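Local coordinates for protein putative adenosine kinase (Schistosoma mansoni, PDB 3VAS) that probably catalyses the ATP-dependent phosphorylation of adenosine to AMP, as expected of an adenosine kinase in the ribokinase (pfkB) family, at residues R47-K52 / H63-D68; V57-K62 / S151-L156. All blocks are in the same frame, centred on the assembly; numbering follows the deposited sequence.

Overall arrangement
Both contacts lie on the same side of the chain, in a part that fits the small lid domain of ribokinase-family kinases. Contact 1 lies farther out, about 23 Å from the chain centre to its own centre against about 17 Å for contact 2, yet is largely buried, with Thr65 exposed; it fastens helix 44-48 to helix 65-70 through side chains and a water. Contact 2, partly buried with no exposed touching residue, pairs strands 55-58 and 150-157 by backbone hydrogen bonds and borders adenosine. Their segments alternate along the chain, and their centres are about 8 Å apart. Lys52 O accepts a probable hydrogen bond from Ser151 OG, and Tyr67 OH is weakly bonded to Val153 O.

Contact 1. Residues R47-K52 / H63-D68; sequences RKYNLK and HMTIYD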
loop_
_atom_site.group_PDB
_atom_site.type_symbol
_atom_site.label_atom_id
_atom_site.label_comp_id
_atom_site.label_asym_id
_atom_site.label_seq_id
_atom_site.Cartn_x
_atom_site.Cartn_y
_atom_site.Cartn_z
ATOM N N ARG A 47 3.150 12.398 -22.571
ATOM C CA ARG A 47 4.376 12.617 -23.338
ATOM C C ARG A 47 5.212 13.719 -22.691
ATOM O O ARG A 47 6.419 13.568 -22.491
ATOM C CB ARG A 47 4.057 12.981 -24.794
ATOM C CG ARG A 47 3.021 12.077 -25.461
ATOM C CD ARG A 47 2.963 12.295 -26.974
ATOM N NE ARG A 47 2.794 13.702 -27.338
ATOM C CZ ARG A 47 1.623 14.284 -27.588
ATOM N NH1 ARG A 47 0.496 13.584 -27.518
ATOM N NH2 ARG A 47 1.580 15.572 -27.910
ATOM N N LYS A 48 4.550 14.824 -22.361
ATOM C CA LYS A 48 5.188 15.975 -21.733
ATOM C C LYS A 48 5.984 15.604 -20.480
ATOM O O LYS A 48 7.105 16.075 -20.287
ATOM C CB LYS A 48 4.131 17.031 -21.403
ATOM C CG LYS A 48 4.659 18.284 -20.718
ATOM C CD LYS A 48 3.565 19.342 -20.646
ATOM C CE LYS A 48 4.032 20.593 -19.932
ATOM N NZ LYS A 48 2.984 21.646 -19.965
ATOM N N TYR A 49 5.410 14.750 -19.638
ATOM C CA TYR A 49 6.065 14.373 -18.386
ATOM C C TYR A 49 6.676 12.975 -18.415
ATOM O O TYR A 49 7.100 12.462 -17.377
ATOM C CB TYR A 49 5.096 14.505 -17.207
ATOM C CG TYR A 49 4.677 15.929 -16.949
ATOM C CD1 TYR A 49 3.460 16.417 -17.413
ATOM C CD2 TYR A 49 5.511 16.796 -16.262
ATOM C CE1 TYR A 49 3.087 17.723 -17.183
ATOM C CE2 TYR A 49 5.147 18.098 -16.030
ATOM C CZ TYR A 49 3.940 18.558 -16.489
ATOM O OH TYR A 49 3.592 19.861 -16.251
ATOM N N ASN A 50 6.722 12.375 -19.605
ATOM C CA ASN A 50 7.262 11.029 -19.788
ATOM C C ASN A 50 6.665 10.009 -18.814
ATOM O O ASN A 50 7.394 9.281 -18.143
ATOM C CB ASN A 50 8.789 11.041 -19.674
ATOM C CG ASN A 50 9.431 9.834 -20.334
ATOM O OD1 ASN A 50 8.835 9.197 -21.204
ATOM N ND2 ASN A 50 10.652 9.513 -19.920
ATOM N N LEU A 51 5.338 9.970 -18.740
ATOM C CA LEU A 51 4.644 9.092 -17.801
ATOM C C LEU A 51 4.203 7.793 -18.468
ATOM O O LEU A 51 3.933 7.762 -19.669
ATOM C CB LEU A 51 3.436 9.807 -17.197
ATOM C CG LEU A 51 3.752 11.144 -16.522
ATOM C CD1 LEU A 51 2.493 11.770 -15.954
ATOM C CD2 LEU A 51 4.804 10.964 -15.436
ATOM N N LYS A 52 4.119 6.731 -17.676
ATOM C CA LYS A 52 3.828 5.401 -18.196
ATOM C C LYS A 52 2.545 4.821 -17.607
ATOM O O LYS A 52 2.111 5.221 -16.524
ATOM C CB LYS A 52 5.007 4.464 -17.915
ATOM C CG LYS A 52 6.319 4.929 -18.531
ATOM C CD LYS A 52 7.518 4.515 -17.686
ATOM C CE LYS A 52 7.640 3.002 -17.575
ATOM N NZ LYS A 52 8.826 2.590 -16.765
ATOM N N HIS A 63 9.089 17.519 -13.161
ATOM C CA HIS A 63 7.684 17.151 -12.963
ATOM C C HIS A 63 6.871 18.246 -12.282
ATOM O O HIS A 63 5.649 18.222 -12.333
ATOM C CB HIS A 63 7.568 15.880 -12.119
ATOM C CG HIS A 63 8.144 14.662 -12.773
ATOM N ND1 HIS A 63 9.285 14.040 -12.314
ATOM C CD2 HIS A 63 7.734 13.949 -13.848
ATOM C CE1 HIS A 63 9.554 12.998 -13.080
ATOM N NE2 HIS A 63 8.628 12.922 -14.018
ATOM N N MET A 64 7.552 19.199 -11.648
ATOM C CA MET A 64 6.902 20.103 -10.697
ATOM C C MET A 64 5.767 20.951 -11.256
ATOM O O MET A 64 4.839 21.294 -10.526
ATOM C CB MET A 64 7.927 20.987 -9.982
ATOM C CG MET A 64 8.818 20.225 -9.016
ATOM S SD MET A 64 7.893 19.218 -7.832
ATOM C CE MET A 64 9.245 18.362 -7.021
ATOM N N THR A 65 5.822 21.278 -12.542
ATOM C CA THR A 65 4.781 22.117 -13.140
ATOM C C THR A 65 3.432 21.413 -13.232
ATOM O O THR A 65 2.405 22.069 -13.409
ATOM C CB THR A 65 5.175 22.620 -14.542
ATOM O OG1 THR A 65 5.556 21.505 -15.358
ATOM C CG2 THR A 65 6.336 23.614 -14.454
ATOM N N ILE A 66 3.434 20.086 -13.101
ATOM C CA ILE A 66 2.213 19.295 -13.262
ATOM C C ILE A 66 1.127 19.695 -12.259
ATOM O O ILE A 66 -0.061 19.693 -12.587
ATOM C CB ILE A 66 2.486 17.761 -13.204
ATOM C CG1 ILE A 66 1.351 16.991 -13.870
ATOM C CG2 ILE A 66 2.694 17.271 -11.768
ATOM C CD1 ILE A 66 1.542 15.488 -13.849
ATOM N N TYR A 67 1.534 20.073 -11.053
ATOM C CA TYR A 67 0.573 20.404 -10.004
ATOM C C TYR A 67 -0.163 21.714 -10.280
ATOM O O TYR A 67 -1.372 21.804 -10.080
ATOM C CB TYR A 67 1.248 20.399 -8.628
ATOM C CG TYR A 67 1.912 19.074 -8.341
ATOM C CD1 TYR A 67 1.153 17.948 -8.031
ATOM C CD2 TYR A 67 3.287 18.936 -8.410
ATOM C CE1 TYR A 67 1.753 16.726 -7.785
ATOM C CE2 TYR A 67 3.897 17.718 -8.167
ATOM C CZ TYR A 67 3.129 16.619 -7.858
ATOM O OH TYR A 67 3.742 15.413 -7.618
ATOM N N ASP A 68 0.561 22.721 -10.753
ATOM C CA ASP A 68 -0.073 23.963 -11.180
ATOM C C ASP A 68 -0.898 23.715 -12.433
ATOM O O ASP A 68 -1.967 24.301 -12.613
ATOM C CB ASP A 68 0.973 25.044 -11.459
ATOM C CG ASP A 68 1.594 25.602 -10.191
ATOM O OD1 ASP A 68 0.887 25.677 -9.163
ATOM O OD2 ASP A 68 2.790 25.968 -10.226
HETATM O O HOH W 1 8.874 10.737 -15.722
#
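Tyr49 reaches from the end of helix 44-48 into the turn that leads into helix 65-70, where His63, Thr65 and Ile66 receive it. It is the first residue past its helix to leave helical geometry, and Asn50, with positive phi, is the C-prime residue of the Schellman motif that ends this helix: Asn50 N returns to Arg47 O and Leu51 N to Tyr46 O. Leu51 then turns its side chain toward strand 150-157, against Ser151 and Val153.

Polar links come at two places. At the phenol end, Thr65 OG1 lies in the ring plane, at its edge, and donates to Tyr49 OH across 2.7 Å. The chi1 of 53° tucks OG1 between the backbone N and the carbonyl carbon of Thr65, which turns it to the phenol. Glu69 also hydrogen-bonds Tyr49 OH through OE1, while its OE2 forms a salt bridge with Lys48 NZ, so this carboxylate ties down both neighbours. At the other end of the tyrosine a water bridges the segments: it donates to Tyr49 O at 3.0 Å and meets His63 NE2 at 2.8 Å, in the plane of the imidazole. The second ring nitrogen, ND1, is bonded to Glu60 N, so both nitrogens of His63 have partners and the ring's rotation is fixed.

Apolar packing fills in between. Ile66 CB sits over one face of the Tyr49 ring in a CH-pi contact, 4.0 Å from the centroid and 23° off the normal, and Lys48 CG lies against the opposite face. From CB, the CG1 branch continues over the same face as CB, with Ile66 CG1 3.8 Å from Tyr49 CE1, and Ile66 CD1 goes on to meet Leu51 CD1 at 4.4 Å.

Contact 2. Residues V57-K62 / S151-L156; sequences VLAEEK and SMVTYL. With ADN (adenosine), chain C.
Val57 and Val153 face each other as a parallel bridge, and the main chain of Val57 uses both its donor and its acceptor on the partner strand. Val57 N donates to Met152 O at 3.0 Å, and Val57 O takes the amide of Thr154 at 2.9 Å in a bond that is nearly straight, 173° at the hydrogen. One step on, Ala59 N donates to Thr154 O at 2.8 Å; here the donor is tilted 33° from the carbonyl plane. Thr154 therefore has both its amide and its carbonyl satisfied by segment 57-62, through Val57 O and Ala59 N, and Val57 O also receives a CA-H...O contact from Val153. A backbone hydrogen bond between Met152 and Asn55 extends the pairing with strand 55-58.

The other edge of strand 150-157 is taken up by strand 138-145: Ser151, Val153 and Tyr155 make backbone hydrogen bonds with Leu144, Ala142 and Lys140. Strand 150-157 thus lies between a parallel and an antiparallel partner, consistent with the sheet of the lid domain in ribokinase-family kinases. Val153 O also takes a weak hydrogen bond from Tyr67 OH.

Side chains divide between the two faces. With Val57 and Val153 the surface is apolar: Val153 CG1 meets Ala59 CB at 4.0 Å, the Tyr155 ring turns its edge to Ala59 CB, and helix 65-70 covers this side, with Ile66 on Val153 and Tyr67 on Ala59. The Leu58 and Thr154 face belongs to the adenosine pocket. Thr154 holds OG1 beside its backbone N (chi1 -61°), bringing it to 2.8 Å from adenine N7, while its CG2 lies near N6. Leu58 CD2 packs 3.5 Å from adenosine N6, and Leu156 CD2 approaches the same amino group at 3.7 Å. Further toward the ribose, the chain of Met152 bends at its last torsion and sets SD 4.0 Å from adenosine C8.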
loop_
_atom_site.group_PDB
_atom_site.type_symbol
_atom_site.label_atom_id
_atom_site.label_comp_id
_atom_site.label_asym_id
_atom_site.label_seq_id
_atom_site.Cartn_x
_atom_site.Cartn_y
_atom_site.Cartn_z
ATOM N N VAL A 57 5.690 7.632 -10.314
ATOM C CA VAL A 57 7.027 8.180 -10.146
ATOM C C VAL A 57 7.023 9.250 -9.060
ATOM O O VAL A 57 6.009 9.920 -8.834
ATOM C CB VAL A 57 7.590 8.768 -11.464
ATOM C CG1 VAL A 57 7.658 7.694 -12.531
ATOM C CG2 VAL A 57 6.752 9.943 -11.948
ATOM N N LEU A 58 8.153 9.390 -8.374
ATOM C CA LEU A 58 8.329 10.458 -7.406
ATOM C C LEU A 58 8.746 11.708 -8.164
ATOM O O LEU A 58 9.705 11.673 -8.937
ATOM C CB LEU A 58 9.402 10.077 -6.385
ATOM C CG LEU A 58 9.140 8.825 -5.538
ATOM C CD1 LEU A 58 10.298 8.557 -4.591
ATOM C CD2 LEU A 58 7.838 8.944 -4.753
ATOM N N ALA A 59 8.024 12.804 -7.946
ATOM C CA ALA A 59 8.296 14.069 -8.630
ATOM C C ALA A 59 9.762 14.487 -8.560
ATOM O O ALA A 59 10.361 14.524 -7.485
ATOM C CB ALA A 59 7.409 15.181 -8.080
ATOM N N GLU A 60 10.330 14.770 -9.726
ATOM C CA GLU A 60 11.626 15.419 -9.835
ATOM C C GLU A 60 11.341 16.845 -10.286
ATOM O O GLU A 60 10.179 17.213 -10.472
ATOM C CB GLU A 60 12.500 14.702 -10.859
ATOM C CG GLU A 60 12.720 13.225 -10.563
ATOM C CD GLU A 60 13.415 12.498 -11.702
ATOM O OE1 GLU A 60 14.339 13.083 -12.310
ATOM O OE2 GLU A 60 13.029 11.344 -11.996
ATOM N N GLU A 61 12.385 17.647 -10.470
ATOM C CA GLU A 61 12.185 19.058 -10.799
ATOM C C GLU A 61 11.426 19.240 -12.116
ATOM O O GLU A 61 10.590 20.139 -12.236
ATOM C CB GLU A 61 13.512 19.824 -10.815
ATOM C CG GLU A 61 13.346 21.336 -10.683
ATOM C CD GLU A 61 12.514 21.735 -9.464
ATOM O OE1 GLU A 61 12.697 21.129 -8.384
ATOM O OE2 GLU A 61 11.670 22.654 -9.586
ATOM N N LYS A 62 11.694 18.368 -13.085
ATOM C CA LYS A 62 11.006 18.421 -14.373
ATOM C C LYS A 62 9.506 18.130 -14.267
ATOM O O LYS A 62 8.743 18.460 -15.174
ATOM C CB LYS A 62 11.652 17.460 -15.374
ATOM C CG LYS A 62 11.525 15.987 -15.021
ATOM C CD LYS A 62 12.290 15.119 -16.014
ATOM C CE LYS A 62 12.115 13.635 -15.716
ATOM N NZ LYS A 62 13.084 12.797 -16.484
ATOM N N SER A 151 -1.811 7.195 -14.574
ATOM C CA SER A 151 -0.443 7.408 -14.133
ATOM C C SER A 151 -0.397 8.360 -12.943
ATOM O O SER A 151 -1.190 9.302 -12.854
ATOM C CB SER A 151 0.394 7.957 -15.295
ATOM O OG SER A 151 1.778 7.722 -15.098
ATOM N N MET A 152 0.540 8.114 -12.034
ATOM C CA MET A 152 0.667 8.923 -10.827
ATOM C C MET A 152 2.017 9.623 -10.710
ATOM O O MET A 152 3.062 9.028 -10.975
ATOM C CB MET A 152 0.433 8.064 -9.582
ATOM C CG MET A 152 -1.014 7.651 -9.391
ATOM S SD MET A 152 -1.234 6.607 -7.943
ATOM C CE MET A 152 -0.281 5.164 -8.408
ATOM N N VAL A 153 1.982 10.890 -10.304
ATOM C CA VAL A 153 3.193 11.623 -9.953
ATOM C C VAL A 153 3.080 12.105 -8.511
ATOM O O VAL A 153 2.216 12.918 -8.181
ATOM C CB VAL A 153 3.441 12.818 -10.891
ATOM C CG1 VAL A 153 4.790 13.474 -10.574
ATOM C CG2 VAL A 153 3.391 12.366 -12.344
ATOM N N THR A 154 3.957 11.593 -7.655
ATOM C CA THR A 154 3.853 11.826 -6.223
ATOM C C THR A 154 4.852 12.851 -5.696
ATOM O O THR A 154 6.054 12.731 -5.924
ATOM C CB THR A 154 4.059 10.518 -5.445
ATOM O OG1 THR A 154 3.047 9.582 -5.830
ATOM C CG2 THR A 154 3.975 10.765 -3.947
ATOM N N TYR A 155 4.338 13.860 -5.002
ATOM C CA TYR A 155 5.172 14.792 -4.248
ATOM C C TYR A 155 5.010 14.472 -2.766
ATOM O O TYR A 155 3.983 14.784 -2.165
ATOM C CB TYR A 155 4.771 16.245 -4.522
ATOM C CG TYR A 155 5.678 17.250 -3.836
ATOM C CD1 TYR A 155 6.962 17.488 -4.311
ATOM C CD2 TYR A 155 5.257 17.946 -2.707
ATOM C CE1 TYR A 155 7.803 18.391 -3.688
ATOM C CE2 TYR A 155 6.095 18.856 -2.075
ATOM C CZ TYR A 155 7.365 19.073 -2.573
ATOM O OH TYR A 155 8.209 19.973 -1.960
ATOM N N LEU A 156 6.016 13.829 -2.190
ATOM C CA LEU A 156 5.912 13.299 -0.836
ATOM C C LEU A 156 5.712 14.374 0.230
ATOM O O LEU A 156 4.991 14.148 1.204
ATOM C CB LEU A 156 7.125 12.430 -0.506
ATOM C CG LEU A 156 7.112 11.059 -1.193
ATOM C CD1 LEU A 156 8.410 10.301 -0.940
ATOM C CD2 LEU A 156 5.918 10.251 -0.721
HETATM O "O5'" ADN C . -2.380 2.513 -4.807
HETATM C "C5'" ADN C . -2.843 3.816 -5.156
HETATM C "C4'" ADN C . -2.485 4.829 -4.096
HETATM O "O4'" ADN C . -1.057 4.943 -3.997
HETATM C "C3'" ADN C . -2.998 6.257 -4.317
HETATM O "O3'" ADN C . -4.060 6.531 -3.402
HETATM C "C2'" ADN C . -1.787 7.154 -3.976
HETATM O "O2'" ADN C . -2.064 8.197 -3.068
HETATM C "C1'" ADN C . -0.776 6.167 -3.389
HETATM N N9 ADN C . 0.624 6.520 -3.622
HETATM C C8 ADN C . 1.161 6.935 -4.753
HETATM N N7 ADN C . 2.587 7.197 -4.495
HETATM C C5 ADN C . 2.847 6.911 -3.122
HETATM C C6 ADN C . 4.007 6.987 -2.355
HETATM N N6 ADN C . 5.236 7.429 -2.957
HETATM N N1 ADN C . 3.967 6.645 -1.010
HETATM C C2 ADN C . 2.796 6.224 -0.431
HETATM N N3 ADN C . 1.655 6.145 -1.186
HETATM C C4 ADN C . 1.703 6.504 -2.557
#